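Local atomic coordinates of CocE/NonD family hydrolase (PDB entry 3III), a protein that probably acts as a hydrolase of ester or amide bonds, with an alpha/beta-hydrolase core and a second, all-beta domain, its natural substrate being unknown. Residues A[271-276]-A[495-499]; A[147-151]-A[181-186]; A[39-43]-A[77-81]. All blocks are in the same frame, centred on the assembly; numbering follows the deposited sequence.

Overall arrangement
Contact 1 (271-276 with 495-499) joins the alpha/beta-hydrolase domain to the C-terminal beta domain, whereas contacts 2 and 3 fasten loops to helix 140-154 and to strand 36-47 within the hydrolase part. Contact 1 lies about 29 Å from contact 2 and about 34 Å from contact 3, centre to centre; contacts 2 and 3 have centres about 22 Å apart and nearest atoms about 10 Å apart. None touches another. Bound palmitic acid lies about 12 Å from G272 of contact 1. Each contact borders the large mixed sheet: segment 39-43 is on its second strand from the N-terminal edge, the loop 77-81 follows strand 67-74, the loop 181-186 leads into strand 186-192, and segment 271-276 follows strand 262-267.

Contact 1 of 3, residues A[271-276]-A[495-499]; sequences QGLHNR and ELLPS
R276 and E495 meet in a salt bridge: NE of R276 donates to OE2 of E495 over 2.7 Å, while its bond to OE1 is weak. CG anti to the backbone N (chi1 -179°) and an extended chain carry NE across to E495. The planes stand 84° apart: the carboxylate meets the guanidinium at its NE edge, not as a flat two-pronged pair. A water accepts from NH2 of R276 (2.9 Å) and reaches E495 OE1 by a weak bond. E201 takes NH1 of R276, W475 adds a cation-pi contact, and Q473 donates to OE2 of E495. N275 gives ND2 to the carbonyl O of P498 (3.0 Å, 154° at the hydrogen) and also to S267 O. Its OD1, without polar partner in the model, is buried 3.1 Å from CD of P498. Q271 OE1, 3.6 Å from L497 CB, accepts from T454 N, and NE2 donates to W268 O and V452 O. L497 fills the middle, CD1 against G272 N and CD2 3.8 Å from R276 CB. The loop and first residues of helix 275-284 thus pack on strand 490-503, which pairs with 408-417 and bonds at L497 to T454 of strand 447-458; helix 198-203 adjoins the arginine.

Contact 2 of 3, residues A[147-151]-A[181-186]; sequences YEVIE and LNPPHL
P183 is the bump on the loop that fits a hollow of Y147, I150 and E151 on helix 140-154. Its CB sits over one face of the Y147 ring as a CH-pi contact, 4.2 Å from the centroid and 24° off the normal, offset toward the rim. CG of P183 is 4.0 Å from CD1 of I150, and CB is 3.5 Å from OE2 of E151. With CG of Y147 anti to the backbone N (chi1 -180°), the ring reaches out from the helix and lies across the loop at P183 and L181. There L181 lines its CD2-CE2 side, CB packing at CD2 and the carbonyl O lying at the ring edge, 3.5 Å from CE2. P184 fills the next notch, with CD 3.4 Å from the Y147 hydroxyl and near the E151 carboxylate. CG2 of I150 sits 4.0 Å from the backbone N of L186. V178 of helix 170-179 touches Y147, I150 and P183, and a water joins the Y147 OH to N182 O.

The type I turn from P183 to L186 brings H185 back to the helix. E151, bent at chi2 (-54°), presents both oxygens: OE1 takes ND1 of H185 over 2.6 Å, met in the imidazole plane, and OE2 takes the backbone N of H185 over 2.9 Å through its syn lone pair. One carboxylate therefore holds both the turn backbone and the ring, fixing the rotation of the imidazole. ND1 carries the hydrogen, as in one neutral tautomer; the carboxylate would probably raise the histidine's pKa somewhat.

Contact 3 of 3, residues A[39-43]-A[77-81]; sequences IMEKD and GKDNK
K78 sends its side chain across to D43. From CB, which points toward strand 36-47, CG takes the position between the backbone N and the carbonyl carbon (chi1 71°). CG and CD then run extended to CE, where the chain bends at chi4 (60°). CE passes 3.3 Å from OD1 of D43. NZ at the tip donates to that OD1 over 2.7 Å, on the anti side and 31° out of the carboxylate plane, and to D79 OD2 over 2.6 Å, on its syn lone pair. A third bond goes to N57 OD1. D43, K78 and D79 thus form a salt-bridge network, linking strand 36-47, in the antiparallel part of the mixed sheet, to the loop after strand 67-74, which belongs to the parallel run of the alpha/beta-hydrolase fold. The lysine lies between two carboxylates, D43 OD1 and D79 OD2 being 4.2 Å apart, and its charge would be expected to offset their repulsion. D43 OD1 has a second cation in K130. N57 also holds OD1 of D79, beside which CE of K42 passes at 3.9 Å; NZ of K42 itself bonds to V19 O. The selenomethionine M40 brings CE to 4.2 Å from D79 OD1.

Contact 1 of 3, residues A[271-276]-A[495-499]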
ATOM      1  N   GLN A 271      -1.795  -1.139   6.410  1.00  8.35           N
ATOM      2  CA  GLN A 271      -0.658  -1.906   6.985  1.00  9.08           C
ATOM      3  C   GLN A 271      -0.936  -3.358   6.728  1.00  8.70           C
ATOM      4  O   GLN A 271      -2.028  -3.860   7.069  1.00 11.22           O
ATOM      5  CB  GLN A 271      -0.492  -1.617   8.471  1.00  8.52           C
ATOM      6  CG  GLN A 271      -0.145  -0.184   8.798  1.00  9.18           C
ATOM      7  CD  GLN A 271      -0.103   0.058  10.322  1.00 10.27           C
ATOM      8  OE1 GLN A 271       0.514  -0.710  11.067  1.00  9.94           O
ATOM      9  NE2 GLN A 271      -0.856   1.042  10.785  1.00 12.13           N
ATOM     10  N   GLY A 272      -0.007  -4.017   6.049  1.00  9.04           N
ATOM     11  CA  GLY A 272      -0.171  -5.394   5.608  1.00  7.74           C
ATOM     12  C   GLY A 272      -0.333  -5.566   4.126  1.00  9.54           C
ATOM     13  O   GLY A 272      -0.297  -6.694   3.603  1.00  9.02           O
ATOM     14  N   LEU A 273      -0.533  -4.458   3.412  1.00  8.73           N
ATOM     15  CA  LEU A 273      -0.506  -4.500   1.949  1.00 10.58           C
ATOM     16  C   LEU A 273       0.359  -3.326   1.440  1.00 10.82           C
ATOM     17  O   LEU A 273       1.570  -3.485   1.369  1.00 13.47           O
ATOM     18  CB  LEU A 273      -1.915  -4.487   1.355  1.00 10.57           C
ATOM     19  CG  LEU A 273      -1.972  -4.758  -0.162  1.00 10.09           C
ATOM     20  CD1 LEU A 273      -1.357  -6.123  -0.517  1.00  8.45           C
ATOM     21  CD2 LEU A 273      -3.433  -4.651  -0.645  1.00  8.69           C
ATOM     22  N   HIS A 274      -0.217  -2.175   1.136  1.00  9.78           N
ATOM     23  CA  HIS A 274       0.547  -1.113   0.458  1.00 10.62           C
ATOM     24  C   HIS A 274       1.373  -0.153   1.313  1.00  9.93           C
ATOM     25  O   HIS A 274       2.221   0.579   0.782  1.00  9.85           O
ATOM     26  CB  HIS A 274      -0.349  -0.321  -0.496  1.00 10.52           C
ATOM     27  CG  HIS A 274      -1.042  -1.166  -1.519  1.00 11.24           C
ATOM     28  ND1 HIS A 274      -0.370  -1.980  -2.405  1.00  7.26           N
ATOM     29  CD2 HIS A 274      -2.365  -1.357  -1.754  1.00  8.61           C
ATOM     30  CE1 HIS A 274      -1.252  -2.587  -3.183  1.00 11.31           C
ATOM     31  NE2 HIS A 274      -2.473  -2.233  -2.802  1.00  8.50           N
ATOM     32  N   ASN A 275       1.096  -0.076   2.608  1.00  9.11           N
ATOM     33  CA  ASN A 275       1.672   0.959   3.454  1.00  9.22           C
ATOM     34  C   ASN A 275       3.197   0.933   3.442  1.00  7.97           C
ATOM     35  O   ASN A 275       3.807   1.943   3.149  1.00  7.61           O
ATOM     36  CB  ASN A 275       1.022   0.883   4.852  1.00  8.67           C
ATOM     37  CG  ASN A 275       1.867   1.469   5.964  1.00 11.75           C
ATOM     38  OD1 ASN A 275       2.987   1.042   6.163  1.00 17.86           O
ATOM     39  ND2 ASN A 275       1.292   2.418   6.743  1.00  7.04           N
ATOM     40  N   ARG A 276       3.810  -0.218   3.706  1.00  8.46           N
ATOM     41  CA  ARG A 276       5.263  -0.266   3.857  1.00  7.92           C
ATOM     42  C   ARG A 276       5.951   0.258   2.617  1.00  9.16           C
ATOM     43  O   ARG A 276       6.872   1.075   2.707  1.00  8.05           O
ATOM     44  CB  ARG A 276       5.752  -1.676   4.171  1.00  9.70           C
ATOM     45  CG  ARG A 276       7.232  -1.788   4.352  1.00  9.06           C
ATOM     46  CD  ARG A 276       7.653  -3.199   4.754  1.00  8.82           C
ATOM     47  NE  ARG A 276       9.082  -3.262   5.034  1.00  7.85           N
ATOM     48  CZ  ARG A 276      10.040  -3.263   4.118  1.00  8.43           C
ATOM     49  NH1 ARG A 276       9.747  -3.269   2.812  1.00  8.91           N
ATOM     50  NH2 ARG A 276      11.310  -3.289   4.505  1.00  9.02           N
ATOM     51  N   GLU A 495       9.423  -5.135  13.092  1.00  7.42           N
ATOM     52  CA  GLU A 495       8.988  -3.907  12.335  1.00  7.60           C
ATOM     53  C   GLU A 495       7.473  -3.610  12.530  1.00  7.91           C
ATOM     54  O   GLU A 495       6.627  -4.223  11.885  1.00  9.40           O
ATOM     55  CB  GLU A 495       9.314  -4.094  10.830  1.00  7.21           C
ATOM     56  CG  GLU A 495       8.975  -2.910   9.897  1.00  7.20           C
ATOM     57  CD  GLU A 495       9.253  -3.226   8.429  1.00  8.88           C
ATOM     58  OE1 GLU A 495       9.435  -4.409   8.096  1.00 10.40           O
ATOM     59  OE2 GLU A 495       9.345  -2.286   7.590  1.00  7.39           O
ATOM     60  N   LEU A 496       7.157  -2.689  13.416  1.00  6.57           N
ATOM     61  CA  LEU A 496       5.811  -2.078  13.408  1.00  8.20           C
ATOM     62  C   LEU A 496       5.755  -1.098  12.204  1.00  7.43           C
ATOM     63  O   LEU A 496       6.619  -0.270  12.038  1.00  6.84           O
ATOM     64  CB  LEU A 496       5.459  -1.379  14.736  1.00  7.52           C
ATOM     65  CG  LEU A 496       5.211  -2.220  15.970  1.00  9.32           C
ATOM     66  CD1 LEU A 496       4.173  -3.282  15.722  1.00 10.88           C
ATOM     67  CD2 LEU A 496       6.528  -2.806  16.454  1.00  8.35           C
ATOM     68  N   LEU A 497       4.750  -1.270  11.353  1.00  7.76           N
ATOM     69  CA  LEU A 497       4.649  -0.530  10.125  1.00  7.85           C
ATOM     70  C   LEU A 497       4.273   0.904  10.451  1.00  8.58           C
ATOM     71  O   LEU A 497       3.726   1.182  11.546  1.00  6.43           O
ATOM     72  CB  LEU A 497       3.622  -1.197   9.235  1.00  8.48           C
ATOM     73  CG  LEU A 497       4.124  -2.563   8.700  1.00  9.82           C
ATOM     74  CD1 LEU A 497       2.976  -3.146   7.873  1.00 11.33           C
ATOM     75  CD2 LEU A 497       5.422  -2.473   7.869  1.00 11.24           C
ATOM     76  N   PRO A 498       4.601   1.837   9.526  1.00  9.53           N
ATOM     77  CA  PRO A 498       4.450   3.280   9.811  1.00  9.54           C
ATOM     78  C   PRO A 498       3.003   3.668  10.154  1.00  9.10           C
ATOM     79  O   PRO A 498       2.059   3.215   9.489  1.00 10.03           O
ATOM     80  CB  PRO A 498       4.854   3.942   8.505  1.00  9.13           C
ATOM     81  CG  PRO A 498       5.805   2.926   7.849  1.00  9.73           C
ATOM     82  CD  PRO A 498       5.265   1.608   8.229  1.00  9.35           C
ATOM     83  N   SER A 499       2.877   4.468  11.220  1.00  8.93           N
ATOM     84  CA  SER A 499       1.596   4.919  11.748  1.00  9.41           C
ATOM     85  C   SER A 499       1.734   6.359  12.291  1.00  7.64           C
ATOM     86  O   SER A 499       2.805   6.789  12.608  1.00  6.56           O
ATOM     87  CB  SER A 499       1.131   3.956  12.836  1.00  9.57           C
ATOM     88  OG  SER A 499       1.923   4.051  13.977  1.00  8.41           O
TER
HETATM   89  O   HOH W   1      11.917  -4.153   7.172  1.00 11.32           O

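Contact 2 of 3, residues A[147-151]-A[181-186]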
ATOM      1  N   TYR A 147       6.454   0.325 -20.290  1.00  7.51           N
ATOM      2  CA  TYR A 147       7.349   1.278 -20.883  1.00  7.81           C
ATOM      3  C   TYR A 147       7.060   1.464 -22.373  1.00  7.64           C
ATOM      4  O   TYR A 147       7.007   2.615 -22.848  1.00  6.78           O
ATOM      5  CB  TYR A 147       8.766   0.798 -20.680  1.00  8.28           C
ATOM      6  CG  TYR A 147       9.932   1.623 -21.208  1.00  9.15           C
ATOM      7  CD1 TYR A 147      10.161   1.826 -22.582  1.00 13.47           C
ATOM      8  CD2 TYR A 147      10.906   2.051 -20.330  1.00  9.93           C
ATOM      9  CE1 TYR A 147      11.311   2.503 -23.027  1.00 12.33           C
ATOM     10  CE2 TYR A 147      12.041   2.741 -20.776  1.00 10.47           C
ATOM     11  CZ  TYR A 147      12.238   2.954 -22.096  1.00 10.96           C
ATOM     12  OH  TYR A 147      13.377   3.627 -22.482  1.00 12.92           O
ATOM     13  N   GLU A 148       6.878   0.354 -23.106  1.00  7.88           N
ATOM     14  CA  GLU A 148       6.555   0.487 -24.535  1.00  8.47           C
ATOM     15  C   GLU A 148       5.261   1.301 -24.796  1.00  8.71           C
ATOM     16  O   GLU A 148       5.188   2.117 -25.771  1.00  8.40           O
ATOM     17  CB  GLU A 148       6.514  -0.883 -25.246  1.00  8.60           C
ATOM     18  CG  GLU A 148       7.838  -1.625 -25.302  1.00 10.31           C
ATOM     19  CD  GLU A 148       7.934  -2.634 -26.445  1.00 14.34           C
ATOM     20  OE1 GLU A 148       7.844  -2.164 -27.590  1.00 12.89           O
ATOM     21  OE2 GLU A 148       8.103  -3.862 -26.197  1.00  9.42           O
ATOM     22  N   VAL A 149       4.253   1.114 -23.955  1.00  8.59           N
ATOM     23  CA  VAL A 149       2.999   1.795 -24.147  1.00  8.75           C
ATOM     24  C   VAL A 149       3.157   3.306 -23.847  1.00  8.33           C
ATOM     25  O   VAL A 149       2.557   4.150 -24.558  1.00  7.73           O
ATOM     26  CB  VAL A 149       1.821   1.142 -23.350  1.00  9.34           C
ATOM     27  CG1 VAL A 149       0.508   1.863 -23.640  1.00 10.48           C
ATOM     28  CG2 VAL A 149       1.691  -0.404 -23.715  1.00  9.86           C
ATOM     29  N   ILE A 150       3.946   3.649 -22.820  1.00  8.45           N
ATOM     30  CA  ILE A 150       4.247   5.052 -22.498  1.00  9.13           C
ATOM     31  C   ILE A 150       4.880   5.732 -23.681  1.00  9.92           C
ATOM     32  O   ILE A 150       4.452   6.811 -24.085  1.00 10.11           O
ATOM     33  CB  ILE A 150       5.155   5.192 -21.225  1.00  8.57           C
ATOM     34  CG1 ILE A 150       4.358   4.770 -19.999  1.00 10.21           C
ATOM     35  CG2 ILE A 150       5.729   6.597 -21.114  1.00  6.05           C
ATOM     36  CD1 ILE A 150       5.186   4.543 -18.752  1.00  8.01           C
ATOM     37  N   GLU A 151       5.899   5.098 -24.255  1.00 10.67           N
ATOM     38  CA  GLU A 151       6.639   5.683 -25.365  1.00  9.95           C
ATOM     39  C   GLU A 151       5.805   5.761 -26.634  1.00 10.05           C
ATOM     40  O   GLU A 151       5.945   6.705 -27.394  1.00 10.64           O
ATOM     41  CB  GLU A 151       7.964   4.939 -25.573  1.00 10.74           C
ATOM     42  CG  GLU A 151       8.912   5.094 -24.361  1.00 11.58           C
ATOM     43  CD  GLU A 151       9.167   6.568 -23.971  1.00 12.83           C
ATOM     44  OE1 GLU A 151       9.696   7.310 -24.849  1.00 12.16           O
ATOM     45  OE2 GLU A 151       8.839   6.985 -22.824  1.00  8.64           O
ATOM     46  N   LEU A 181      12.564   1.915 -14.790  1.00  9.15           N
ATOM     47  CA  LEU A 181      13.165   1.830 -16.113  1.00  9.61           C
ATOM     48  C   LEU A 181      13.404   3.221 -16.798  1.00 10.00           C
ATOM     49  O   LEU A 181      13.964   3.263 -17.857  1.00  9.42           O
ATOM     50  CB  LEU A 181      12.273   0.954 -17.006  1.00  9.80           C
ATOM     51  CG  LEU A 181      11.935  -0.469 -16.540  1.00  9.99           C
ATOM     52  CD1 LEU A 181      10.949  -1.132 -17.508  1.00 12.41           C
ATOM     53  CD2 LEU A 181      13.262  -1.299 -16.365  1.00  8.85           C
ATOM     54  N   ASN A 182      12.889   4.291 -16.189  0.70 10.80           N
ATOM     55  CA  ASN A 182      13.031   5.663 -16.669  0.70 10.40           C
ATOM     56  C   ASN A 182      12.588   5.864 -18.133  0.70  9.88           C
ATOM     57  O   ASN A 182      13.386   6.258 -18.988  0.70  8.91           O
ATOM     58  CB  ASN A 182      14.469   6.121 -16.452  0.70 11.36           C
ATOM     59  CG  ASN A 182      14.775   6.289 -15.028  0.70 12.01           C
ATOM     60  OD1 ASN A 182      14.296   7.231 -14.392  0.70 19.31           O
ATOM     61  ND2 ASN A 182      15.522   5.333 -14.457  0.70 14.19           N
ATOM     62  N   PRO A 183      11.283   5.653 -18.415  1.00  8.97           N
ATOM     63  CA  PRO A 183      10.815   5.909 -19.765  1.00  9.19           C
ATOM     64  C   PRO A 183      11.023   7.403 -20.068  1.00  9.22           C
ATOM     65  O   PRO A 183      10.654   8.245 -19.218  1.00  7.79           O
ATOM     66  CB  PRO A 183       9.295   5.538 -19.696  1.00  9.85           C
ATOM     67  CG  PRO A 183       9.130   4.724 -18.475  1.00  8.63           C
ATOM     68  CD  PRO A 183      10.184   5.234 -17.530  1.00  8.90           C
ATOM     69  N   PRO A 184      11.625   7.755 -21.244  1.00  9.75           N
ATOM     70  CA  PRO A 184      11.952   9.154 -21.510  1.00 10.06           C
ATOM     71  C   PRO A 184      10.740  10.129 -21.479  1.00 10.01           C
ATOM     72  O   PRO A 184      10.895  11.263 -21.034  1.00  8.56           O
ATOM     73  CB  PRO A 184      12.581   9.114 -22.906  1.00 11.27           C
ATOM     74  CG  PRO A 184      13.175   7.759 -22.980  1.00 10.88           C
ATOM     75  CD  PRO A 184      12.287   6.866 -22.197  1.00  9.58           C
ATOM     76  N   HIS A 185       9.556   9.660 -21.850  1.00  9.35           N
ATOM     77  CA  HIS A 185       8.353  10.519 -21.835  1.00  9.07           C
ATOM     78  C   HIS A 185       7.459  10.374 -20.628  1.00  8.64           C
ATOM     79  O   HIS A 185       6.387  10.972 -20.598  1.00  8.14           O
ATOM     80  CB  HIS A 185       7.578  10.325 -23.154  1.00  9.14           C
ATOM     81  CG  HIS A 185       8.395  10.710 -24.344  1.00 11.37           C
ATOM     82  ND1 HIS A 185       9.276   9.842 -24.953  1.00  8.95           N
ATOM     83  CD2 HIS A 185       8.536  11.901 -24.980  1.00 15.32           C
ATOM     84  CE1 HIS A 185       9.867  10.466 -25.960  1.00 14.01           C
ATOM     85  NE2 HIS A 185       9.442  11.719 -25.994  1.00 11.03           N
ATOM     86  N   LEU A 186       7.876   9.590 -19.623  1.00  8.05           N
ATOM     87  CA  LEU A 186       7.194   9.569 -18.340  1.00  7.99           C
ATOM     88  C   LEU A 186       7.701  10.814 -17.597  1.00  8.63           C
ATOM     89  O   LEU A 186       8.864  10.864 -17.149  1.00  8.36           O
ATOM     90  CB  LEU A 186       7.521   8.296 -17.532  1.00  8.14           C
ATOM     91  CG  LEU A 186       6.839   8.214 -16.152  1.00  8.50           C
ATOM     92  CD1 LEU A 186       5.308   8.154 -16.303  1.00  5.82           C
ATOM     93  CD2 LEU A 186       7.437   7.065 -15.289  1.00  4.73           C
TER
HETATM   94  O   HOH W   2      15.480   4.623 -20.332  1.00 23.76           O

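Contact 3 of 3, residues A[39-43]-A[77-81]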
ATOM      1  N   ILE A  39     -14.390  11.625 -27.078  1.00  6.23           N
ATOM      2  CA  ILE A  39     -14.108  10.459 -27.884  1.00  6.90           C
ATOM      3  C   ILE A  39     -13.556   9.334 -27.023  1.00  7.38           C
ATOM      4  O   ILE A  39     -12.727   9.547 -26.150  1.00  7.71           O
ATOM      5  CB  ILE A  39     -13.120  10.805 -29.000  1.00  8.00           C
ATOM      6  CG1 ILE A  39     -13.822  11.636 -30.074  1.00  8.45           C
ATOM      7  CG2 ILE A  39     -12.474   9.543 -29.567  1.00  9.02           C
ATOM      8  CD1 ILE A  39     -12.862  12.215 -31.143  1.00 12.17           C
HETATM    9  N   MSE A  40     -14.061   8.123 -27.231  1.00  7.70           N
HETATM   10  CA  MSE A  40     -13.434   6.923 -26.715  1.00  7.28           C
HETATM   11  C   MSE A  40     -13.078   5.987 -27.887  1.00  7.99           C
HETATM   12  O   MSE A  40     -13.965   5.564 -28.685  1.00  9.48           O
HETATM   13  CB  MSE A  40     -14.368   6.219 -25.728  1.00  7.24           C
HETATM   14  CG  MSE A  40     -13.734   4.966 -25.111  1.00 10.14           C
HETATM   15 SE   MSE A  40     -15.118   3.788 -24.378  1.00 18.57          SE
HETATM   16  CE  MSE A  40     -13.924   2.446 -23.544  1.00  9.10           C
ATOM     17  N   GLU A  41     -11.793   5.695 -28.012  1.00  7.84           N
ATOM     18  CA  GLU A  41     -11.308   4.678 -28.936  1.00  8.37           C
ATOM     19  C   GLU A  41     -11.190   3.426 -28.119  1.00  7.55           C
ATOM     20  O   GLU A  41     -10.480   3.386 -27.105  1.00  7.71           O
ATOM     21  CB  GLU A  41      -9.936   5.056 -29.546  1.00  9.39           C
ATOM     22  CG  GLU A  41      -9.936   6.398 -30.204  1.00 12.31           C
ATOM     23  CD  GLU A  41      -8.669   6.710 -31.049  1.00 16.03           C
ATOM     24  OE1 GLU A  41      -7.943   5.771 -31.473  1.00 17.61           O
ATOM     25  OE2 GLU A  41      -8.456   7.917 -31.298  1.00 13.68           O
ATOM     26  N   LYS A  42     -11.973   2.427 -28.484  1.00  6.86           N
ATOM     27  CA  LYS A  42     -12.005   1.200 -27.746  1.00  7.08           C
ATOM     28  C   LYS A  42     -11.262   0.090 -28.492  1.00  7.74           C
ATOM     29  O   LYS A  42     -11.449  -0.110 -29.720  1.00  6.66           O
ATOM     30  CB  LYS A  42     -13.450   0.793 -27.500  1.00  6.83           C
ATOM     31  CG  LYS A  42     -13.594  -0.454 -26.690  1.00  6.45           C
ATOM     32  CD  LYS A  42     -15.032  -0.774 -26.374  1.00  8.66           C
ATOM     33  CE  LYS A  42     -15.061  -2.117 -25.659  1.00 11.07           C
ATOM     34  NZ  LYS A  42     -16.411  -2.442 -25.220  1.00 14.64           N
ATOM     35  N   ASP A  43     -10.477  -0.664 -27.731  1.00  8.20           N
ATOM     36  CA  ASP A  43      -9.722  -1.796 -28.270  1.00  9.67           C
ATOM     37  C   ASP A  43      -8.636  -1.462 -29.266  1.00 10.43           C
ATOM     38  O   ASP A  43      -8.325  -2.306 -30.083  1.00 10.93           O
ATOM     39  CB  ASP A  43     -10.622  -2.857 -28.917  1.00  9.60           C
ATOM     40  CG  ASP A  43     -11.412  -3.658 -27.903  1.00 11.53           C
ATOM     41  OD1 ASP A  43     -11.009  -3.742 -26.705  1.00  8.18           O
ATOM     42  OD2 ASP A  43     -12.433  -4.256 -28.322  1.00 15.95           O
ATOM     43  N   GLY A  77      -8.691  -5.917 -16.143  1.00  6.52           N
ATOM     44  CA  GLY A  77      -9.746  -5.686 -17.106  1.00  6.49           C
ATOM     45  C   GLY A  77      -9.881  -4.196 -17.372  1.00  6.68           C
ATOM     46  O   GLY A  77     -10.242  -3.444 -16.480  1.00  7.01           O
ATOM     47  N   LYS A  78      -9.581  -3.775 -18.608  1.00  6.31           N
ATOM     48  CA  LYS A  78      -9.674  -2.364 -19.013  1.00  5.55           C
ATOM     49  C   LYS A  78     -11.132  -1.889 -19.238  1.00  6.66           C
ATOM     50  O   LYS A  78     -11.365  -0.649 -19.279  1.00  8.90           O
ATOM     51  CB  LYS A  78      -8.854  -2.104 -20.263  1.00  6.04           C
ATOM     52  CG  LYS A  78      -9.435  -2.721 -21.556  1.00  7.21           C
ATOM     53  CD  LYS A  78      -8.668  -2.246 -22.796  1.00  8.31           C
ATOM     54  CE  LYS A  78      -9.200  -2.806 -24.089  1.00  8.65           C
ATOM     55  NZ  LYS A  78     -10.633  -2.426 -24.348  1.00  8.34           N
ATOM     56  N   ASP A  79     -12.068  -2.812 -19.418  1.00  2.00           N
ATOM     57  CA  ASP A  79     -13.448  -2.450 -19.655  1.00  2.00           C
ATOM     58  C   ASP A  79     -14.361  -2.766 -18.491  1.00  2.00           C
ATOM     59  O   ASP A  79     -15.571  -2.810 -18.642  1.00  2.45           O
ATOM     60  CB  ASP A  79     -13.919  -3.148 -20.923  1.00  2.00           C
ATOM     61  CG  ASP A  79     -13.167  -2.666 -22.102  1.00  2.00           C
ATOM     62  OD1 ASP A  79     -13.208  -1.460 -22.312  1.00  2.00           O
ATOM     63  OD2 ASP A  79     -12.499  -3.459 -22.778  1.00  2.00           O
ATOM     64  N   ASN A  80     -13.796  -2.984 -17.323  1.00  2.00           N
ATOM     65  CA  ASN A  80     -14.629  -3.212 -16.145  1.00  3.57           C
ATOM     66  C   ASN A  80     -15.559  -2.032 -15.848  1.00  4.61           C
ATOM     67  O   ASN A  80     -15.119  -0.873 -15.714  1.00  4.21           O
ATOM     68  CB  ASN A  80     -13.770  -3.552 -14.919  1.00  3.17           C
ATOM     69  CG  ASN A  80     -12.975  -4.864 -15.085  1.00  5.16           C
ATOM     70  OD1 ASN A  80     -13.071  -5.605 -16.106  1.00  2.00           O
ATOM     71  ND2 ASN A  80     -12.194  -5.162 -14.068  1.00  6.02           N
ATOM     72  N   LYS A  81     -16.856  -2.329 -15.826  1.00  5.73           N
ATOM     73  CA  LYS A  81     -17.827  -1.403 -15.284  1.00  7.04           C
ATOM     74  C   LYS A  81     -17.691  -1.458 -13.734  1.00  7.57           C
ATOM     75  O   LYS A  81     -17.779  -2.543 -13.134  1.00  7.80           O
ATOM     76  CB  LYS A  81     -19.269  -1.736 -15.768  1.00  7.17           C
ATOM     77  CG  LYS A  81     -20.258  -0.602 -15.533  1.00  7.71           C
ATOM     78  CD  LYS A  81     -21.622  -0.912 -16.140  1.00  9.25           C
ATOM     79  CE  LYS A  81     -22.685   0.075 -15.655  1.00  8.89           C
ATOM     80  NZ  LYS A  81     -22.846  -0.003 -14.162  1.00  9.21           N
TER